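Local coordinates for DinB-like domain-containing protein (Enterococcus faecalis, PDB 3CEX) that is of unknown function but belongs to the DinB-like family, whose members are built around a four-helix bundle, at residues V30-T35 and R167-K172; H73-F78 and L82-E87; E87-H90 and E94-A97. All coordinates share one frame; numbering follows the deposited sequence.

Contact 1: V30-T35 and R167-K172; sequences VAEANT and RLVIGK. With ACY (acetic acid), chain C.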
loop_
_atom_site.group_PDB
_atom_site.type_symbol
_atom_site.label_atom_id
_atom_site.label_comp_id
_atom_site.label_asym_id
_atom_site.label_seq_id
_atom_site.Cartn_x
_atom_site.Cartn_y
_atom_site.Cartn_z
ATOM N N VAL A 30 -18.456 -11.861 9.995
ATOM C CA VAL A 30 -18.091 -12.585 8.783
ATOM C C VAL A 30 -19.038 -12.206 7.632
ATOM O O VAL A 30 -18.589 -12.078 6.510
ATOM C CB VAL A 30 -18.016 -14.145 8.987
ATOM C CG1 VAL A 30 -19.307 -14.701 9.387
ATOM C CG2 VAL A 30 -17.553 -14.845 7.711
ATOM N N ALA A 31 -20.329 -12.002 7.904
ATOM C CA ALA A 31 -21.275 -11.564 6.856
ATOM C C ALA A 31 -20.859 -10.232 6.235
ATOM O O ALA A 31 -20.884 -10.058 5.004
ATOM C CB ALA A 31 -22.726 -11.489 7.405
ATOM N N GLU A 32 -20.415 -9.311 7.079
ATOM C CA GLU A 32 -19.913 -8.012 6.619
ATOM C C GLU A 32 -18.641 -8.164 5.807
ATOM O O GLU A 32 -18.495 -7.527 4.756
ATOM C CB GLU A 32 -19.659 -7.073 7.800
ATOM C CG GLU A 32 -20.966 -6.430 8.318
ATOM C CD GLU A 32 -20.879 -5.900 9.734
ATOM O OE1 GLU A 32 -19.798 -6.011 10.378
ATOM O OE2 GLU A 32 -21.917 -5.354 10.206
ATOM N N ALA A 33 -17.725 -8.984 6.300
ATOM C CA ALA A 33 -16.457 -9.248 5.608
ATOM C C ALA A 33 -16.690 -9.833 4.224
ATOM O O ALA A 33 -15.923 -9.564 3.302
ATOM C CB ALA A 33 -15.596 -10.214 6.426
ATOM N N ASN A 34 -17.715 -10.676 4.100
ATOM C CA ASN A 34 -18.084 -11.293 2.817
ATOM C C ASN A 34 -18.820 -10.359 1.844
ATOM O O ASN A 34 -19.132 -10.756 0.731
ATOM C CB ASN A 34 -19.002 -12.502 3.082
ATOM C CG ASN A 34 -18.264 -13.689 3.651
ATOM O OD1 ASN A 34 -17.064 -13.828 3.461
ATOM N ND2 ASN A 34 -18.990 -14.571 4.311
ATOM N N THR A 35 -19.147 -9.146 2.277
ATOM C CA THR A 35 -20.003 -8.273 1.508
ATOM C C THR A 35 -19.213 -7.455 0.511
ATOM O O THR A 35 -18.289 -6.701 0.891
ATOM C CB THR A 35 -20.792 -7.337 2.413
ATOM O OG1 THR A 35 -21.654 -8.135 3.232
ATOM C CG2 THR A 35 -21.650 -6.332 1.585
ATOM N N ARG A 167 -15.276 0.817 5.381
ATOM C CA ARG A 167 -16.022 2.062 5.526
ATOM C C ARG A 167 -17.329 2.065 4.750
ATOM O O ARG A 167 -18.353 2.507 5.265
ATOM C CB ARG A 167 -15.159 3.286 5.175
ATOM C CG ARG A 167 -14.008 3.502 6.169
ATOM C CD ARG A 167 -13.031 4.555 5.709
ATOM N NE ARG A 167 -11.949 4.775 6.668
ATOM C CZ ARG A 167 -11.035 5.749 6.570
ATOM N NH1 ARG A 167 -11.085 6.640 5.584
ATOM N NH2 ARG A 167 -10.074 5.857 7.479
ATOM N N LEU A 168 -17.300 1.535 3.531
ATOM C CA LEU A 168 -18.507 1.458 2.713
ATOM C C LEU A 168 -19.505 0.461 3.256
ATOM O O LEU A 168 -20.714 0.667 3.146
ATOM C CB LEU A 168 -18.136 1.060 1.275
ATOM C CG LEU A 168 -17.273 2.046 0.509
ATOM C CD1 LEU A 168 -16.751 1.445 -0.765
ATOM C CD2 LEU A 168 -18.101 3.309 0.237
ATOM N N VAL A 169 -19.015 -0.606 3.878
ATOM C CA VAL A 169 -19.894 -1.687 4.302
ATOM C C VAL A 169 -20.497 -1.425 5.680
ATOM O O VAL A 169 -21.696 -1.657 5.894
ATOM C CB VAL A 169 -19.163 -3.066 4.278
ATOM C CG1 VAL A 169 -20.042 -4.154 4.898
ATOM C CG2 VAL A 169 -18.753 -3.431 2.836
ATOM N N ILE A 170 -19.684 -0.945 6.608
ATOM C CA ILE A 170 -20.156 -0.720 7.980
ATOM C C ILE A 170 -20.215 0.746 8.419
ATOM O O ILE A 170 -20.520 1.014 9.565
ATOM C CB ILE A 170 -19.327 -1.566 9.017
ATOM C CG1 ILE A 170 -17.961 -0.960 9.313
ATOM C CG2 ILE A 170 -19.127 -2.997 8.517
ATOM C CD1 ILE A 170 -17.213 -1.688 10.450
ATOM N N GLY A 171 -19.895 1.681 7.529
ATOM C CA GLY A 171 -20.005 3.113 7.817
ATOM C C GLY A 171 -19.001 3.679 8.807
ATOM O O GLY A 171 -19.191 4.765 9.353
ATOM N N LYS A 172 -17.930 2.958 9.064
ATOM C CA LYS A 172 -16.925 3.456 9.987
ATOM C C LYS A 172 -15.597 2.788 9.724
ATOM O O LYS A 172 -15.482 1.761 9.040
ATOM C CB LYS A 172 -17.358 3.245 11.460
ATOM C CG LYS A 172 -17.460 1.780 11.885
ATOM C CD LYS A 172 -18.075 1.606 13.273
ATOM C CE LYS A 172 -17.700 0.238 13.874
ATOM N NZ LYS A 172 -16.218 0.072 14.139
ATOM O OXT LYS A 172 -14.604 3.321 10.188
HETATM C C ACY C . -8.492 3.452 9.571
HETATM O O ACY C . -8.248 2.221 9.760
HETATM O OXT ACY C . -9.654 3.910 9.395
HETATM C CH3 ACY C . -7.343 4.448 9.559
#
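V169 turns CG1 anti to its backbone N (chi1 173°), and this torsion lays the methyl against E32 and T35. In I170 next door, CG1 sits between the backbone N and the carbonyl carbon (chi1 78°), which leaves CG2 as the branch that reaches E32. Both valine methyls and CG2 of I170 do most of the touching from the last turn of helix 144-170. CG1 of V169 lies 3.7 Å from E32 O and 4.1 Å from T35 CB, bridging the short helix 30-33 and the turn that leaves it. CG2 of V169 comes within 3.8 Å of T35 O. The extended chain of E32 passes I170 at about a right angle, and I170 CG2 rests 3.6 Å from E32 CD. The polar end of E32 is engaged elsewhere: its OE1 accepts a bond from the backbone N of T29, just ahead of helix 30-33. T35 is tied back as well, its OG1 donating to A31 O at 2.7 Å, with the hydroxyl tilted 27° from the carbonyl plane. P37 also packs on V169, extending the apolar patch. Two residues before V169, R167 lies away from this interface. Its NH2 reaches an acetate, probably from the crystallisation liquor, in the guanidinium plane at 2.8 Å from OXT, and its NH1 bonds to L40 O of the second subunit. Contact 1 thus joins the C-terminal turn of helix 144-170 to helix 30-33 and the turn after it by van der Waals packing, with no hydrogen bond across: methyl groups meet aliphatic carbon, carbonyl oxygen and a carboxylate with one oxygen, OE1, held from its own side.

Contact 2: H73-F78 and L82-E87; sequences HWTEKF and LPDETE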
loop_
_atom_site.group_PDB
_atom_site.type_symbol
_atom_site.label_atom_id
_atom_site.label_comp_id
_atom_site.label_asym_id
_atom_site.label_seq_id
_atom_site.Cartn_x
_atom_site.Cartn_y
_atom_site.Cartn_z
ATOM N N HIS A 73 -3.370 -27.554 2.119
ATOM C CA HIS A 73 -4.792 -27.831 1.965
ATOM C C HIS A 73 -5.734 -26.700 2.375
ATOM O O HIS A 73 -6.867 -26.940 2.745
ATOM C CB HIS A 73 -5.121 -29.163 2.665
ATOM C CG HIS A 73 -4.254 -30.271 2.177
ATOM N ND1 HIS A 73 -4.341 -30.750 0.886
ATOM C CD2 HIS A 73 -3.212 -30.915 2.755
ATOM C CE1 HIS A 73 -3.423 -31.680 0.709
ATOM N NE2 HIS A 73 -2.723 -31.799 1.827
ATOM N N TRP A 74 -5.290 -25.462 2.223
ATOM C CA TRP A 74 -6.201 -24.336 2.443
ATOM C C TRP A 74 -7.385 -24.359 1.483
ATOM O O TRP A 74 -8.486 -23.980 1.851
ATOM C CB TRP A 74 -5.470 -22.998 2.364
ATOM C CG TRP A 74 -4.423 -22.822 3.409
ATOM C CD1 TRP A 74 -3.079 -22.943 3.242
ATOM C CD2 TRP A 74 -4.625 -22.510 4.785
ATOM N NE1 TRP A 74 -2.429 -22.702 4.415
ATOM C CE2 TRP A 74 -3.355 -22.439 5.386
ATOM C CE3 TRP A 74 -5.751 -22.259 5.565
ATOM C CZ2 TRP A 74 -3.181 -22.146 6.735
ATOM C CZ3 TRP A 74 -5.578 -21.981 6.906
ATOM C CH2 TRP A 74 -4.305 -21.922 7.477
ATOM N N THR A 75 -7.173 -24.824 0.261
ATOM C CA THR A 75 -8.275 -24.920 -0.695
ATOM C C THR A 75 -9.488 -25.701 -0.159
ATOM O O THR A 75 -10.611 -25.330 -0.422
ATOM C CB THR A 75 -7.831 -25.482 -2.058
ATOM O OG1 THR A 75 -8.926 -25.362 -2.974
ATOM C CG2 THR A 75 -7.414 -26.947 -1.964
ATOM N N GLU A 76 -9.251 -26.773 0.592
ATOM C CA GLU A 76 -10.342 -27.559 1.222
ATOM C C GLU A 76 -11.033 -26.845 2.387
ATOM O O GLU A 76 -12.211 -27.036 2.610
ATOM C CB GLU A 76 -9.820 -28.904 1.721
ATOM C CG GLU A 76 -9.389 -29.862 0.606
ATOM C CD GLU A 76 -7.907 -29.787 0.286
ATOM O OE1 GLU A 76 -7.281 -28.737 0.541
ATOM O OE2 GLU A 76 -7.359 -30.778 -0.235
ATOM N N LYS A 77 -10.307 -26.007 3.117
ATOM C CA LYS A 77 -10.889 -25.222 4.219
ATOM C C LYS A 77 -11.780 -24.112 3.716
ATOM O O LYS A 77 -12.811 -23.811 4.317
ATOM C CB LYS A 77 -9.792 -24.584 5.064
ATOM C CG LYS A 77 -8.769 -25.550 5.649
ATOM C CD LYS A 77 -9.405 -26.630 6.438
ATOM C CE LYS A 77 -10.105 -26.126 7.667
ATOM N NZ LYS A 77 -10.460 -27.334 8.485
ATOM N N PHE A 78 -11.351 -23.484 2.617
ATOM C CA PHE A 78 -12.079 -22.398 2.006
ATOM C C PHE A 78 -13.299 -22.942 1.256
ATOM O O PHE A 78 -14.363 -22.323 1.278
ATOM C CB PHE A 78 -11.157 -21.588 1.081
ATOM C CG PHE A 78 -10.382 -20.516 1.788
ATOM C CD1 PHE A 78 -9.174 -20.790 2.397
ATOM C CD2 PHE A 78 -10.864 -19.220 1.830
ATOM C CE1 PHE A 78 -8.461 -19.779 3.030
ATOM C CE2 PHE A 78 -10.167 -18.229 2.478
ATOM C CZ PHE A 78 -8.965 -18.503 3.068
ATOM N N LEU A 82 -15.086 -22.057 -6.941
ATOM C CA LEU A 82 -14.229 -21.641 -8.030
ATOM C C LEU A 82 -13.234 -22.769 -8.289
ATOM O O LEU A 82 -12.728 -23.394 -7.344
ATOM C CB LEU A 82 -13.446 -20.391 -7.662
ATOM C CG LEU A 82 -14.187 -19.069 -7.497
ATOM C CD1 LEU A 82 -13.161 -18.030 -7.084
ATOM C CD2 LEU A 82 -14.962 -18.639 -8.770
ATOM N N PRO A 83 -12.941 -23.045 -9.565
ATOM C CA PRO A 83 -12.033 -24.146 -9.859
ATOM C C PRO A 83 -10.579 -23.773 -9.549
ATOM O O PRO A 83 -10.207 -22.603 -9.665
ATOM C CB PRO A 83 -12.239 -24.366 -11.368
ATOM C CG PRO A 83 -12.626 -23.014 -11.892
ATOM C CD PRO A 83 -13.410 -22.356 -10.781
ATOM N N ASP A 84 -9.779 -24.746 -9.115
ATOM C CA ASP A 84 -8.331 -24.557 -9.047
ATOM C C ASP A 84 -7.803 -24.930 -10.425
ATOM O O ASP A 84 -8.036 -26.032 -10.899
ATOM C CB ASP A 84 -7.685 -25.432 -7.956
ATOM C CG ASP A 84 -7.985 -24.938 -6.545
ATOM O OD1 ASP A 84 -7.940 -23.709 -6.314
ATOM O OD2 ASP A 84 -8.263 -25.769 -5.659
ATOM N N GLU A 85 -7.114 -23.998 -11.066
ATOM C CA GLU A 85 -6.658 -24.162 -12.441
ATOM C C GLU A 85 -5.157 -23.947 -12.534
ATOM O O GLU A 85 -4.561 -23.324 -11.642
ATOM C CB GLU A 85 -7.408 -23.167 -13.336
ATOM C CG GLU A 85 -8.903 -23.457 -13.369
ATOM C CD GLU A 85 -9.693 -22.628 -14.359
ATOM O OE1 GLU A 85 -9.150 -21.692 -14.949
ATOM O OE2 GLU A 85 -10.888 -22.918 -14.541
ATOM N N THR A 86 -4.549 -24.435 -13.615
ATOM C CA THR A 86 -3.104 -24.266 -13.822
ATOM C C THR A 86 -2.711 -22.812 -13.671
ATOM O O THR A 86 -1.847 -22.510 -12.856
ATOM C CB THR A 86 -2.609 -24.768 -15.203
ATOM O OG1 THR A 86 -3.100 -26.083 -15.452
ATOM C CG2 THR A 86 -1.075 -24.795 -15.239
ATOM N N GLU A 87 -3.375 -21.916 -14.409
ATOM C CA GLU A 87 -3.052 -20.483 -14.393
ATOM C C GLU A 87 -4.070 -19.643 -13.613
ATOM O O GLU A 87 -5.262 -19.931 -13.604
ATOM C CB GLU A 87 -2.935 -19.956 -15.827
ATOM C CG GLU A 87 -1.679 -20.457 -16.537
ATOM C CD GLU A 87 -1.730 -20.277 -18.041
ATOM O OE1 GLU A 87 -1.882 -21.302 -18.753
ATOM O OE2 GLU A 87 -1.605 -19.113 -18.516
#
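The backbones of 73-78 and 82-87 stay well apart, T75 and D84 coming nearest at 8.4 Å between CA atoms, with the short helix 74-78 facing an extended loop. Two side chains span that distance from opposite directions. T75 carries OG1 anti to its backbone N (chi1 -172°), a torsion that aims the hydroxyl out from the helix toward the loop, where it donates to D84 OD2 at 2.8 Å. The bond uses the syn lone pair of OD2, the one on the side of OD1, and T75 CB follows at 3.6 Å from OD2. The other oxygen, OD1, accepts from W69 NE1 of the preceding helix 68-71, and R53 adds a long, weak ion pair. W69 packs on T75 too, so the indole and the threonine that hold the aspartate also touch one another. At the start of helix 74-78, H73 occupies the N-cap position, and its ND1 makes a long, bent hydrogen bond to E76 OE2 (3.2 Å, 136° at the hydrogen), with OE2 tilted 29° from the imidazole plane. With a donor on each oxygen, the D84 carboxylate is fixed in its rotation and would probably favour its ionised form. Between the two segments the link is one hydroxyl-carboxylate bond with little buried surface, and W69 supplies the second hold on D84.

Contact 3: E87-H90 and E94-A97; sequences EDWH and EEAA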
loop_
_atom_site.group_PDB
_atom_site.type_symbol
_atom_site.label_atom_id
_atom_site.label_comp_id
_atom_site.label_asym_id
_atom_site.label_seq_id
_atom_site.Cartn_x
_atom_site.Cartn_y
_atom_site.Cartn_z
ATOM N N GLU A 87 -3.375 -21.916 -14.409
ATOM C CA GLU A 87 -3.052 -20.483 -14.393
ATOM C C GLU A 87 -4.070 -19.643 -13.613
ATOM O O GLU A 87 -5.262 -19.931 -13.604
ATOM C CB GLU A 87 -2.935 -19.956 -15.827
ATOM C CG GLU A 87 -1.679 -20.457 -16.537
ATOM C CD GLU A 87 -1.730 -20.277 -18.041
ATOM O OE1 GLU A 87 -1.882 -21.302 -18.753
ATOM O OE2 GLU A 87 -1.605 -19.113 -18.516
ATOM N N ASP A 88 -3.589 -18.603 -12.938
ATOM C CA ASP A 88 -4.478 -17.703 -12.212
ATOM C C ASP A 88 -5.104 -16.771 -13.253
ATOM O O ASP A 88 -4.542 -16.576 -14.326
ATOM C CB ASP A 88 -3.722 -16.914 -11.141
ATOM C CG ASP A 88 -4.659 -16.127 -10.221
ATOM O OD1 ASP A 88 -5.841 -16.541 -10.065
ATOM O OD2 ASP A 88 -4.215 -15.088 -9.668
ATOM N N TRP A 89 -6.283 -16.231 -12.958
ATOM C CA TRP A 89 -6.955 -15.371 -13.916
ATOM C C TRP A 89 -7.559 -14.169 -13.178
ATOM O O TRP A 89 -7.600 -14.143 -11.964
ATOM C CB TRP A 89 -8.005 -16.177 -14.674
ATOM C CG TRP A 89 -9.238 -16.448 -13.893
ATOM C CD1 TRP A 89 -10.353 -15.687 -13.877
ATOM C CD2 TRP A 89 -9.485 -17.545 -12.998
ATOM N NE1 TRP A 89 -11.295 -16.229 -13.044
ATOM C CE2 TRP A 89 -10.787 -17.365 -12.473
ATOM C CE3 TRP A 89 -8.743 -18.668 -12.591
ATOM C CZ2 TRP A 89 -11.379 -18.281 -11.567
ATOM C CZ3 TRP A 89 -9.324 -19.568 -11.672
ATOM C CH2 TRP A 89 -10.636 -19.371 -11.187
ATOM N N HIS A 90 -8.013 -13.175 -13.935
ATOM C CA HIS A 90 -8.645 -12.000 -13.377
ATOM C C HIS A 90 -10.131 -12.308 -13.131
ATOM O O HIS A 90 -10.885 -12.614 -14.059
ATOM C CB HIS A 90 -8.467 -10.796 -14.314
ATOM C CG HIS A 90 -9.050 -9.530 -13.771
ATOM N ND1 HIS A 90 -10.230 -8.991 -14.249
ATOM C CD2 HIS A 90 -8.651 -8.725 -12.752
ATOM C CE1 HIS A 90 -10.523 -7.901 -13.557
ATOM N NE2 HIS A 90 -9.588 -7.722 -12.639
ATOM N N GLU A 94 -18.781 -11.506 -10.715
ATOM C CA GLU A 94 -19.595 -12.611 -10.265
ATOM C C GLU A 94 -18.754 -13.734 -9.671
ATOM O O GLU A 94 -19.175 -14.365 -8.707
ATOM C CB GLU A 94 -20.471 -13.085 -11.427
ATOM C CG GLU A 94 -21.477 -11.984 -11.897
ATOM C CD GLU A 94 -20.992 -11.056 -13.058
ATOM O OE1 GLU A 94 -19.760 -10.924 -13.325
ATOM O OE2 GLU A 94 -21.893 -10.456 -13.714
ATOM N N GLU A 95 -17.552 -13.942 -10.202
ATOM C CA GLU A 95 -16.583 -14.871 -9.603
ATOM C C GLU A 95 -16.046 -14.361 -8.266
ATOM O O GLU A 95 -15.898 -15.150 -7.318
ATOM C CB GLU A 95 -15.423 -15.150 -10.555
ATOM C CG GLU A 95 -15.795 -16.074 -11.719
ATOM C CD GLU A 95 -14.676 -16.247 -12.748
ATOM O OE1 GLU A 95 -13.842 -15.337 -12.907
ATOM O OE2 GLU A 95 -14.667 -17.277 -13.447
ATOM N N ALA A 96 -15.769 -13.053 -8.183
ATOM C CA ALA A 96 -15.271 -12.431 -6.950
ATOM C C ALA A 96 -16.275 -12.551 -5.794
ATOM O O ALA A 96 -15.876 -12.725 -4.663
ATOM C CB ALA A 96 -14.877 -10.937 -7.195
ATOM N N ALA A 97 -17.573 -12.437 -6.080
ATOM C CA ALA A 97 -18.615 -12.604 -5.061
ATOM C C ALA A 97 -18.650 -14.010 -4.466
ATOM O O ALA A 97 -19.260 -14.213 -3.436
ATOM C CB ALA A 97 -19.989 -12.271 -5.649
#
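The indole of W89 meets the E95 carboxylate with its N-H edge, joining the loop that follows helix 74-78 to the short helix 93-96, an outlying element beside the long helices of the DinB-like four-helix bundle. CG of W89 lies between the backbone N and the carbonyl carbon (chi1 76°), which swings the ring toward helix 93-96. NE1 donates to E95 OE1 at 2.7 Å, and the bond is nearly straight, 168° at the hydrogen. OE1 lies almost in the plane of the ring, yet from the side of the acid the donor stands above the carboxylate plane, and the two flat groups are turned 60° against each other. E95 comes to this position on a chain extended beyond CG, reaching back to the N-H of T92, the side-chain half of what is consistent with a capping box. One oxygen, OE1, is therefore gripped by two N-H groups and ties the indole to the beginning of the helix. H91 meets the tryptophan ring as well, the two planes inclined to each other. E95 OE2 lies 3.6 Å from W89 NE1 and 3.9 Å from W89 CZ2, near the junction of the two rings.

Contacts 2 and 3 work as neighbours, with centres about 12 Å apart and E87 common to both. They touch directly: P83 O of the loop in contact 2 lies 3.6 Å from W89 CH2 of contact 3, and L82 CD2 is 3.9 Å from E95 O. The loop between helices 74-78 and 93-96 is therefore held at two successive points. Contact 1 joins residues far apart in sequence, and the other two fall between its segments along the chain; its centre is about 25 Å from that of contact 2 and about 21 Å from that of contact 3. A glycerol about 4 Å from the H90 side chain is probably from the crystallisation liquor.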